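Local coordinates for protein chitosanase (Gynuella sunshinyii YC6258, PDB 6X2Q) that probably hydrolyses chitosan as a family 46 glycoside hydrolase and holds a chain of glucosamine units in its binding cleft, at residues D35-T40 / L198-E203; A41-F46 / D112-L117; D52-I57 / P71-L76. One frame throughout, in Å; residues are numbered along the deposited sequence.

How the contacts relate
Contacts 1 and 2 border the bound glucosamine units, and contact 3 reaches them through Asp52 alone. The centres of contacts 1 and 2 are about 17 Å apart, those of contacts 1 and 3 about 19 Å, and those of contacts 2 and 3 about 14 Å. Along the chain contact 1 spans the longest stretch, contact 2 falls within it, and contact 3 within contact 2. Strand 39-41 runs from contact 1 into contact 2, where Thr40 packs on Gly45. Helix 52-63 follows the hairpin, Asp52 lying against Phe46 and Leu117. Contacts 1 and 2 share one sugar and contacts 1 and 3 another, so distant parts of the family 46 chain build one saccharide-binding surface.

Contact 1 (D35-T40 / L198-E203); sequences DGRGIT and LETEDE. With GCS (2-amino-2-deoxy-beta-D-glucopyranose), chain C; GCS (2-amino-2-deoxy-beta-D-glucopyranose), chain B.
The hydroxyl oxygen of Thr200 accepts from both terminal guanidinium nitrogens of Arg37. The stronger bond comes from Arg37 NH1, 2.9 Å from Thr200 OG1, although NH1 is modelled too near a sugar amine for its position to be certain. Arg37 NH2 adds a weak bond to Thr200 OG1 with an N-H...O angle of only 131°. Thr200 stands just before helix 201-205 but makes no capping bond; with OG1 trans to its backbone nitrogen (chi1 -160°), the hydroxyl meets the guanidinium near its plane.

Arginine suits this place because its flat group serves several partners at once. Asp35 OD2 lies at its edge, in plane; the 3.3 Å salt bridge from Arg37 NH1 to Asp35 OD2 is weak and shares the uncertainty of NH1. C3 of the chain C sugar lies over one face, toward its rim, 3.3 Å above the plane of the group. Arg37 NE gives a weak but fairly straight bond, 159°, to O6 of the chain B sugar. The extended run from CG to NE carries the guanidinium to both sugars. Asp35 is itself fixed by an Asx turn: its OD1 accepts from the backbone N of Arg37, 3.0 Å away.

Beside this, Asp35 CB packs on Glu203 CG at 3.6 Å. Glu203, bent at chi2, turns OE2 to O1 of the chain C sugar, which gives it a weak bond. The backbone at Gly36 favours glycine: a side-chain carbon would be jammed against the preceding carbonyl oxygen and, as modelled, against Glu199 OE1.

Gln146 and Trp204 also bind the chain C sugar. The loop enters strand 39-41, the middle strand of a three-stranded antiparallel sheet, and the chain C sugar touches both this loop and Glu203 of helix 201-205.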
loop_
_atom_site.group_PDB
_atom_site.type_symbol
_atom_site.label_atom_id
_atom_site.label_comp_id
_atom_site.label_asym_id
_atom_site.label_seq_id
_atom_site.Cartn_x
_atom_site.Cartn_y
_atom_site.Cartn_z
ATOM N N ASP A 35 -0.755 -8.960 -13.227
ATOM C CA ASP A 35 0.454 -8.279 -12.784
ATOM C C ASP A 35 1.435 -9.254 -12.157
ATOM O O ASP A 35 2.381 -8.824 -11.487
ATOM C CB ASP A 35 0.118 -7.157 -11.789
ATOM C CG ASP A 35 -0.603 -7.667 -10.508
ATOM O OD1 ASP A 35 -0.981 -8.868 -10.431
ATOM O OD2 ASP A 35 -0.789 -6.856 -9.568
ATOM N N GLY A 36 1.221 -10.552 -12.340
ATOM C CA GLY A 36 2.035 -11.571 -11.714
ATOM C C GLY A 36 1.687 -11.893 -10.271
ATOM O O GLY A 36 2.391 -12.697 -9.645
ATOM N N ARG A 37 0.641 -11.296 -9.709
ATOM C CA ARG A 37 0.368 -11.450 -8.287
ATOM C C ARG A 37 -0.886 -12.273 -8.014
ATOM O O ARG A 37 -1.239 -12.479 -6.848
ATOM C CB ARG A 37 0.275 -10.065 -7.628
ATOM C CG ARG A 37 1.598 -9.259 -7.724
ATOM C CD ARG A 37 1.650 -8.061 -6.747
ATOM N NE ARG A 37 2.922 -7.335 -6.827
ATOM C CZ ARG A 37 3.174 -6.349 -7.694
ATOM N NH1 ARG A 37 2.235 -5.972 -8.555
ATOM N NH2 ARG A 37 4.360 -5.741 -7.710
ATOM N N GLY A 38 -1.552 -12.764 -9.057
ATOM C CA GLY A 38 -2.752 -13.567 -8.868
ATOM C C GLY A 38 -3.955 -12.696 -8.600
ATOM O O GLY A 38 -4.228 -11.737 -9.337
ATOM N N ILE A 39 -4.682 -13.026 -7.540
ATOM C CA ILE A 39 -5.817 -12.231 -7.094
ATOM C C ILE A 39 -5.315 -11.158 -6.136
ATOM O O ILE A 39 -4.566 -11.455 -5.193
ATOM C CB ILE A 39 -6.878 -13.115 -6.418
ATOM C CG1 ILE A 39 -7.241 -14.285 -7.330
ATOM C CG2 ILE A 39 -8.109 -12.282 -6.042
ATOM C CD1 ILE A 39 -8.483 -15.047 -6.913
ATOM N N THR A 40 -5.729 -9.916 -6.382
ATOM C CA THR A 40 -5.462 -8.779 -5.512
ATOM C C THR A 40 -6.757 -8.401 -4.812
ATOM O O THR A 40 -7.779 -8.214 -5.477
ATOM C CB THR A 40 -4.931 -7.584 -6.318
ATOM O OG1 THR A 40 -3.622 -7.890 -6.808
ATOM C CG2 THR A 40 -4.872 -6.311 -5.452
ATOM N N LEU A 198 9.325 -7.132 -14.431
ATOM C CA LEU A 198 8.643 -6.710 -15.643
ATOM C C LEU A 198 7.169 -7.086 -15.648
ATOM O O LEU A 198 6.379 -6.436 -16.343
ATOM C CB LEU A 198 9.358 -7.304 -16.875
ATOM C CG LEU A 198 10.758 -6.742 -17.169
ATOM C CD1 LEU A 198 11.288 -7.236 -18.522
ATOM C CD2 LEU A 198 10.773 -5.198 -17.120
ATOM N N GLU A 199 6.773 -8.096 -14.874
ATOM C CA GLU A 199 5.358 -8.460 -14.792
ATOM C C GLU A 199 4.487 -7.345 -14.213
ATOM O O GLU A 199 3.289 -7.277 -14.516
ATOM C CB GLU A 199 5.192 -9.725 -13.948
ATOM C CG GLU A 199 5.993 -10.919 -14.456
ATOM C CD GLU A 199 5.360 -12.241 -14.071
ATOM O OE1 GLU A 199 4.119 -12.364 -14.204
ATOM O OE2 GLU A 199 6.099 -13.168 -13.657
ATOM N N THR A 200 5.038 -6.481 -13.358
ATOM C CA THR A 200 4.225 -5.410 -12.780
ATOM C C THR A 200 4.363 -4.091 -13.537
ATOM O O THR A 200 3.861 -3.058 -13.063
ATOM C CB THR A 200 4.580 -5.194 -11.307
ATOM O OG1 THR A 200 3.495 -4.504 -10.671
ATOM C CG2 THR A 200 5.873 -4.353 -11.182
ATOM N N GLU A 201 5.008 -4.110 -14.714
ATOM C CA GLU A 201 5.359 -2.860 -15.387
ATOM C C GLU A 201 4.125 -2.086 -15.823
ATOM O O GLU A 201 4.007 -0.888 -15.549
ATOM C CB GLU A 201 6.255 -3.125 -16.594
ATOM C CG GLU A 201 6.647 -1.820 -17.308
ATOM C CD GLU A 201 7.508 -2.059 -18.517
ATOM O OE1 GLU A 201 8.178 -3.115 -18.552
ATOM O OE2 GLU A 201 7.507 -1.191 -19.420
ATOM N N ASP A 202 3.226 -2.734 -16.562
ATOM C CA ASP A 202 2.003 -2.062 -16.994
ATOM C C ASP A 202 1.204 -1.547 -15.802
ATOM O O ASP A 202 0.748 -0.398 -15.797
ATOM C CB ASP A 202 1.134 -3.015 -17.820
ATOM C CG ASP A 202 1.720 -3.328 -19.184
ATOM O OD1 ASP A 202 1.346 -4.392 -19.738
ATOM O OD2 ASP A 202 2.530 -2.513 -19.703
ATOM N N GLU A 203 0.978 -2.410 -14.801
ATOM C CA GLU A 203 0.236 -2.004 -13.609
ATOM C C GLU A 203 0.873 -0.781 -12.968
ATOM O O GLU A 203 0.211 0.234 -12.732
ATOM C CB GLU A 203 0.187 -3.159 -12.607
ATOM C CG GLU A 203 -1.113 -3.911 -12.572
ATOM C CD GLU A 203 -2.247 -3.106 -11.971
ATOM O OE1 GLU A 203 -3.119 -2.641 -12.737
ATOM O OE2 GLU A 203 -2.270 -2.942 -10.731
HETATM C C1 GCS C . -1.356 -4.190 -6.825
HETATM C C2 GCS C . 0.138 -3.756 -7.303
HETATM C C3 GCS C . 0.981 -4.186 -6.002
HETATM C C4 GCS C . 0.369 -3.900 -4.587
HETATM C C5 GCS C . -1.128 -3.869 -4.233
HETATM C C6 GCS C . -1.273 -2.940 -3.383
HETATM N N2 GCS C . 0.561 -4.331 -8.449
HETATM O O1 GCS C . -2.106 -3.680 -7.852
HETATM O O3 GCS C . 2.063 -3.234 -6.064
HETATM O O5 GCS C . -1.747 -3.738 -5.578
HETATM O O6 GCS C . -2.624 -2.448 -3.378
HETATM C C1 GCS B . 1.714 -5.569 -2.921
HETATM C C2 GCS B . 1.607 -6.734 -1.959
HETATM C C3 GCS B . 2.855 -6.797 -1.125
HETATM C C4 GCS B . 4.097 -6.971 -1.985
HETATM C C5 GCS B . 3.920 -5.997 -3.154
HETATM C C6 GCS B . 4.952 -6.056 -4.246
HETATM N N2 GCS B . 0.439 -6.727 -1.155
HETATM O O1 GCS B . 0.626 -5.347 -3.815
HETATM O O3 GCS B . 2.705 -7.884 -0.304
HETATM O O4 GCS B . 5.055 -7.171 -1.342
HETATM O O5 GCS B . 2.663 -6.074 -3.776
HETATM O O6 GCS B . 5.345 -7.352 -4.555
#

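Contact 2 (A41-F46 / D112-L117); sequences AGRAGF and DVVDEL. With GCS (2-amino-2-deoxy-beta-D-glucopyranose), chain C.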
loop_
_atom_site.group_PDB
_atom_site.type_symbol
_atom_site.label_atom_id
_atom_site.label_comp_id
_atom_site.label_asym_id
_atom_site.label_seq_id
_atom_site.Cartn_x
_atom_site.Cartn_y
_atom_site.Cartn_z
ATOM N N ALA A 41 -6.717 -8.274 -3.483
ATOM C CA ALA A 41 -7.955 -8.109 -2.728
ATOM C C ALA A 41 -7.761 -7.203 -1.517
ATOM O O ALA A 41 -6.657 -7.082 -0.970
ATOM C CB ALA A 41 -8.514 -9.467 -2.261
ATOM N N GLY A 42 -8.865 -6.578 -1.100
ATOM C CA GLY A 42 -8.931 -5.904 0.180
ATOM C C GLY A 42 -8.519 -4.450 0.131
ATOM O O GLY A 42 -8.222 -3.867 -0.914
ATOM N N ARG A 43 -8.496 -3.856 1.320
ATOM C CA ARG A 43 -8.236 -2.429 1.439
ATOM C C ARG A 43 -6.788 -2.083 1.143
ATOM O O ARG A 43 -6.498 -0.935 0.800
ATOM C CB ARG A 43 -8.602 -1.947 2.841
ATOM C CG ARG A 43 -7.911 -2.732 3.937
ATOM C CD ARG A 43 -8.053 -2.034 5.288
ATOM N NE ARG A 43 -7.336 -0.768 5.295
ATOM C CZ ARG A 43 -7.137 -0.030 6.373
ATOM N NH1 ARG A 43 -7.615 -0.440 7.543
ATOM N NH2 ARG A 43 -6.460 1.117 6.272
ATOM N N ALA A 44 -5.873 -3.041 1.282
ATOM C CA ALA A 44 -4.466 -2.805 0.989
ATOM C C ALA A 44 -3.969 -3.621 -0.197
ATOM O O ALA A 44 -2.755 -3.711 -0.410
ATOM C CB ALA A 44 -3.607 -3.109 2.214
ATOM N N GLY A 45 -4.861 -4.226 -0.965
ATOM C CA GLY A 45 -4.407 -5.003 -2.102
ATOM C C GLY A 45 -3.620 -6.229 -1.678
ATOM O O GLY A 45 -2.506 -6.464 -2.168
ATOM N N PHE A 46 -4.166 -6.994 -0.730
ATOM C CA PHE A 46 -3.570 -8.282 -0.420
ATOM C C PHE A 46 -3.617 -9.161 -1.672
ATOM O O PHE A 46 -4.485 -9.003 -2.535
ATOM C CB PHE A 46 -4.295 -8.957 0.755
ATOM C CG PHE A 46 -4.645 -8.020 1.894
ATOM C CD1 PHE A 46 -3.679 -7.626 2.818
ATOM C CD2 PHE A 46 -5.948 -7.557 2.054
ATOM C CE1 PHE A 46 -4.006 -6.772 3.880
ATOM C CE2 PHE A 46 -6.295 -6.696 3.114
ATOM C CZ PHE A 46 -5.327 -6.313 4.036
ATOM N N ASP A 112 -6.011 -5.171 10.985
ATOM C CA ASP A 112 -4.892 -5.623 11.800
ATOM C C ASP A 112 -3.699 -5.977 10.926
ATOM O O ASP A 112 -2.561 -5.608 11.232
ATOM C CB ASP A 112 -5.301 -6.830 12.658
ATOM C CG ASP A 112 -6.365 -6.490 13.723
ATOM O OD1 ASP A 112 -6.599 -5.292 14.010
ATOM O OD2 ASP A 112 -6.959 -7.448 14.286
ATOM N N VAL A 113 -3.937 -6.697 9.832
ATOM C CA VAL A 113 -2.836 -7.053 8.943
ATOM C C VAL A 113 -2.207 -5.807 8.335
ATOM O O VAL A 113 -0.977 -5.675 8.309
ATOM C CB VAL A 113 -3.313 -8.035 7.865
ATOM C CG1 VAL A 113 -2.218 -8.260 6.866
ATOM C CG2 VAL A 113 -3.741 -9.339 8.508
ATOM N N VAL A 114 -3.036 -4.874 7.851
ATOM C CA VAL A 114 -2.504 -3.611 7.355
ATOM C C VAL A 114 -1.610 -2.968 8.399
ATOM O O VAL A 114 -0.474 -2.574 8.110
ATOM C CB VAL A 114 -3.637 -2.658 6.949
ATOM C CG1 VAL A 114 -3.064 -1.275 6.659
ATOM C CG2 VAL A 114 -4.348 -3.181 5.714
ATOM N N ASP A 115 -2.101 -2.890 9.645
ATOM C CA ASP A 115 -1.302 -2.290 10.708
ATOM C C ASP A 115 -0.003 -3.057 10.932
ATOM O O ASP A 115 1.067 -2.448 11.077
ATOM C CB ASP A 115 -2.107 -2.224 12.010
ATOM C CG ASP A 115 -1.495 -1.251 13.010
ATOM O OD1 ASP A 115 -1.530 -0.021 12.748
ATOM O OD2 ASP A 115 -0.943 -1.723 14.031
ATOM N N GLU A 116 -0.077 -4.397 10.965
ATOM C CA GLU A 116 1.114 -5.200 11.228
ATOM C C GLU A 116 2.093 -5.181 10.053
ATOM O O GLU A 116 3.308 -5.078 10.259
ATOM C CB GLU A 116 0.721 -6.645 11.558
ATOM C CG GLU A 116 1.901 -7.509 12.036
ATOM C CD GLU A 116 1.883 -8.974 11.534
ATOM O OE1 GLU A 116 2.482 -9.836 12.220
ATOM O OE2 GLU A 116 1.304 -9.262 10.456
ATOM N N LEU A 117 1.602 -5.322 8.818
ATOM C CA LEU A 117 2.554 -5.429 7.715
ATOM C C LEU A 117 2.996 -4.068 7.172
ATOM O O LEU A 117 4.148 -3.918 6.745
ATOM C CB LEU A 117 1.966 -6.261 6.569
ATOM C CG LEU A 117 1.713 -7.757 6.782
ATOM C CD1 LEU A 117 1.190 -8.361 5.502
ATOM C CD2 LEU A 117 2.966 -8.511 7.255
HETATM C C1 GCS C . -1.356 -4.190 -6.825
HETATM C C2 GCS C . 0.138 -3.756 -7.303
HETATM C C3 GCS C . 0.981 -4.186 -6.002
HETATM C C4 GCS C . 0.369 -3.900 -4.587
HETATM C C5 GCS C . -1.128 -3.869 -4.233
HETATM C C6 GCS C . -1.273 -2.940 -3.383
HETATM N N2 GCS C . 0.561 -4.331 -8.449
HETATM O O1 GCS C . -2.106 -3.680 -7.852
HETATM O O3 GCS C . 2.063 -3.234 -6.064
HETATM O O5 GCS C . -1.747 -3.738 -5.578
HETATM O O6 GCS C . -2.624 -2.448 -3.378
#
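A beta hairpin, turning through a type I turn from Gly42 to Gly45 between strands 39-41 and 46-47, leans on helix 104-129 through Val114. One methyl of that valine, CG2, serves three hairpin residues. Ala44 CB meets it at 3.6 Å, and Phe46 CZ is 3.7 Å from Val114 CG2, with the two side chains crossing at about a right angle. The third is Arg43, whose NE lies 3.9 Å from Val114 CG2; this methyl lies over one face of the guanidinium, with CG1 toward the rim. Having CG1 opposite its own backbone nitrogen (chi1 171°), Val114 directs CG2 at the turn. The preceding helix residue extends the patch: Val113 CG1 touches Phe46 CE1 at 3.8 Å. The small Ala44 lets the turn come close to Val114, and the flat Phe46 spans Val113 and Val114.

Arg43 bends at chi3, its aliphatic part resting on Val114 while its polar end reaches back toward the start of the helix, where NH1 forms a salt bridge with Asp111. An alanine here is likely to leave Asp111 without its charged mate and to open a gap beside Val114 CG2.

Both glycines of the turn have positive phi. A side-chain carbon on Gly42 would strike Phe46 CD2, and one on Gly45 would strike O6 of the chain C sugar. That O6 gives a weak bond to the backbone oxygen of Ala44, 3.2 Å away, so the turn both packs on the helix and forms part of the sugar pocket.

Tyr141 of helix 134-147 touches Arg43 and Val114. Phe46 also meets Trp97 of helix 93-100 and Asp52 of helix 52-63, so the hairpin touches helices 52-63, 93-100, 104-129 and 134-147.

Contact 3 (D52-I57 / P71-L76); sequences DMLEVI and PFLPRL. With GCS (2-amino-2-deoxy-beta-D-glucopyranose), chain B.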
loop_
_atom_site.group_PDB
_atom_site.type_symbol
_atom_site.label_atom_id
_atom_site.label_comp_id
_atom_site.label_asym_id
_atom_site.label_seq_id
_atom_site.Cartn_x
_atom_site.Cartn_y
_atom_site.Cartn_z
ATOM N N ASP A 52 0.103 -12.166 1.684
ATOM C CA ASP A 52 -0.667 -11.308 2.618
ATOM C C ASP A 52 -2.141 -11.681 2.544
ATOM O O ASP A 52 -2.804 -11.570 3.537
ATOM C CB ASP A 52 -0.271 -9.826 2.547
ATOM C CG ASP A 52 -0.480 -9.170 1.208
ATOM O OD1 ASP A 52 -0.625 -7.965 1.172
ATOM O OD2 ASP A 52 -0.500 -9.883 0.236
ATOM N N MET A 53 -2.590 -12.194 1.407
ATOM C CA MET A 53 -3.983 -12.683 1.311
ATOM C C MET A 53 -4.114 -13.921 2.208
ATOM O O MET A 53 -5.116 -14.055 2.866
ATOM C CB MET A 53 -4.364 -13.037 -0.121
ATOM C CG MET A 53 -5.591 -13.869 -0.200
ATOM S SD MET A 53 -6.125 -14.178 -1.858
ATOM C CE MET A 53 -6.696 -12.567 -2.342
ATOM N N LEU A 54 -3.080 -14.749 2.244
ATOM C CA LEU A 54 -3.047 -15.964 3.075
ATOM C C LEU A 54 -3.119 -15.579 4.552
ATOM O O LEU A 54 -3.891 -16.169 5.239
ATOM C CB LEU A 54 -1.775 -16.756 2.787
ATOM C CG LEU A 54 -1.531 -17.913 3.745
ATOM C CD1 LEU A 54 -2.526 -19.024 3.503
ATOM C CD2 LEU A 54 -0.131 -18.442 3.639
ATOM N N GLU A 55 -2.330 -14.609 4.986
ATOM C CA GLU A 55 -2.347 -14.241 6.387
ATOM C C GLU A 55 -3.730 -13.767 6.822
ATOM O O GLU A 55 -4.196 -14.126 7.908
ATOM C CB GLU A 55 -1.300 -13.179 6.669
ATOM C CG GLU A 55 -1.164 -12.947 8.140
ATOM C CD GLU A 55 -0.321 -11.753 8.457
ATOM O OE1 GLU A 55 -0.329 -11.338 9.632
ATOM O OE2 GLU A 55 0.342 -11.234 7.537
ATOM N N VAL A 56 -4.409 -12.980 5.981
ATOM C CA VAL A 56 -5.741 -12.497 6.334
ATOM C C VAL A 56 -6.683 -13.678 6.561
ATOM O O VAL A 56 -7.361 -13.774 7.597
ATOM C CB VAL A 56 -6.270 -11.547 5.243
ATOM C CG1 VAL A 56 -7.740 -11.247 5.452
ATOM C CG2 VAL A 56 -5.453 -10.240 5.197
ATOM N N ILE A 57 -6.715 -14.612 5.607
ATOM C CA ILE A 57 -7.654 -15.719 5.706
ATOM C C ILE A 57 -7.267 -16.637 6.852
ATOM O O ILE A 57 -8.131 -17.091 7.605
ATOM C CB ILE A 57 -7.760 -16.447 4.351
ATOM C CG1 ILE A 57 -8.420 -15.503 3.341
ATOM C CG2 ILE A 57 -8.566 -17.777 4.451
ATOM C CD1 ILE A 57 -8.327 -15.947 1.887
ATOM N N PRO A 71 -11.803 -23.328 2.312
ATOM C CA PRO A 71 -11.364 -24.324 1.317
ATOM C C PRO A 71 -10.165 -23.877 0.483
ATOM O O PRO A 71 -9.503 -24.720 -0.132
ATOM C CB PRO A 71 -12.614 -24.519 0.444
ATOM C CG PRO A 71 -13.747 -24.141 1.324
ATOM C CD PRO A 71 -13.227 -22.990 2.122
ATOM N N PHE A 72 -9.849 -22.584 0.451
ATOM C CA PHE A 72 -8.725 -22.114 -0.346
ATOM C C PHE A 72 -7.404 -22.151 0.405
ATOM O O PHE A 72 -6.363 -21.941 -0.213
ATOM C CB PHE A 72 -9.019 -20.709 -0.860
ATOM C CG PHE A 72 -10.254 -20.636 -1.726
ATOM C CD1 PHE A 72 -10.207 -21.020 -3.069
ATOM C CD2 PHE A 72 -11.466 -20.212 -1.200
ATOM C CE1 PHE A 72 -11.352 -20.962 -3.883
ATOM C CE2 PHE A 72 -12.620 -20.147 -2.003
ATOM C CZ PHE A 72 -12.560 -20.526 -3.351
ATOM N N LEU A 73 -7.413 -22.461 1.702
ATOM C CA LEU A 73 -6.178 -22.413 2.481
ATOM C C LEU A 73 -5.074 -23.327 1.955
ATOM O O LEU A 73 -3.924 -22.861 1.859
ATOM C CB LEU A 73 -6.493 -22.713 3.949
ATOM C CG LEU A 73 -6.991 -21.504 4.734
ATOM C CD1 LEU A 73 -7.367 -21.931 6.148
ATOM C CD2 LEU A 73 -5.899 -20.450 4.756
ATOM N N PRO A 74 -5.323 -24.596 1.615
ATOM C CA PRO A 74 -4.257 -25.389 0.972
ATOM C C PRO A 74 -3.675 -24.738 -0.276
ATOM O O PRO A 74 -2.450 -24.633 -0.403
ATOM C CB PRO A 74 -4.966 -26.716 0.653
ATOM C CG PRO A 74 -6.028 -26.813 1.685
ATOM C CD PRO A 74 -6.534 -25.406 1.835
ATOM N N ARG A 75 -4.527 -24.287 -1.197
ATOM C CA ARG A 75 -4.038 -23.710 -2.443
ATOM C C ARG A 75 -3.264 -22.417 -2.192
ATOM O O ARG A 75 -2.141 -22.245 -2.686
ATOM C CB ARG A 75 -5.215 -23.471 -3.392
ATOM C CG ARG A 75 -4.810 -23.189 -4.835
ATOM C CD ARG A 75 -3.569 -23.985 -5.250
ATOM N NE ARG A 75 -3.132 -23.596 -6.588
ATOM C CZ ARG A 75 -1.900 -23.759 -7.063
ATOM N NH1 ARG A 75 -0.950 -24.320 -6.318
ATOM N NH2 ARG A 75 -1.625 -23.356 -8.292
ATOM N N LEU A 76 -3.857 -21.495 -1.423
ATOM C CA LEU A 76 -3.162 -20.271 -1.027
ATOM C C LEU A 76 -1.828 -20.578 -0.363
ATOM O O LEU A 76 -0.823 -19.911 -0.635
ATOM C CB LEU A 76 -4.049 -19.457 -0.091
ATOM C CG LEU A 76 -5.362 -19.009 -0.725
ATOM C CD1 LEU A 76 -6.200 -18.257 0.300
ATOM C CD2 LEU A 76 -5.128 -18.167 -1.966
HETATM C C1 GCS B . 1.714 -5.569 -2.921
HETATM C C2 GCS B . 1.607 -6.734 -1.959
HETATM C C3 GCS B . 2.855 -6.797 -1.125
HETATM C C4 GCS B . 4.097 -6.971 -1.985
HETATM C C5 GCS B . 3.920 -5.997 -3.154
HETATM C C6 GCS B . 4.952 -6.056 -4.246
HETATM N N2 GCS B . 0.439 -6.727 -1.155
HETATM O O1 GCS B . 0.626 -5.347 -3.815
HETATM O O3 GCS B . 2.705 -7.884 -0.304
HETATM O O4 GCS B . 5.055 -7.171 -1.342
HETATM O O5 GCS B . 2.663 -6.074 -3.776
HETATM O O6 GCS B . 5.345 -7.352 -4.555
#
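Ile57 and Leu76 meet through their terminal methyls, with Ile57 CD1 3.5 Å from Leu76 CD1 and the side chains crossing at about a right angle. The other branches of the same residues widen the patch. Leu76 CD2 approaches Met53 SD at 4.1 Å, and Leu76 CB lies 3.9 Å from Leu54 CD1. That Leu54 methyl also touches Leu73 CD2, which in turn rests 3.8 Å from Ile57 CG2. Two leucines one helical turn apart, Leu73 and Leu76, thus face Met53, Leu54 and Ile57; branched leucine and isoleucine methyls, with the flexible methionine, suit a seam with no polar bond across it. In Leu54, chi1 171° with chi2 71° sets CD1 where it touches both Leu73 and Leu76.

Behind this layer, Leu76 rests on Leu90 and Ile57 on Leu69. At the head of helix 52-63, Asp52 OD1 accepts from N2 of the chain B sugar at 2.8 Å and also bonds to Tyr118, while its OD2 is held by Thr47 N and Thr50.

The seam thus lies between helices 52-63 and 73-82; Met53 reaches helix 93-100 at Leu93 and Trp97, and Val56 meets helix 104-129.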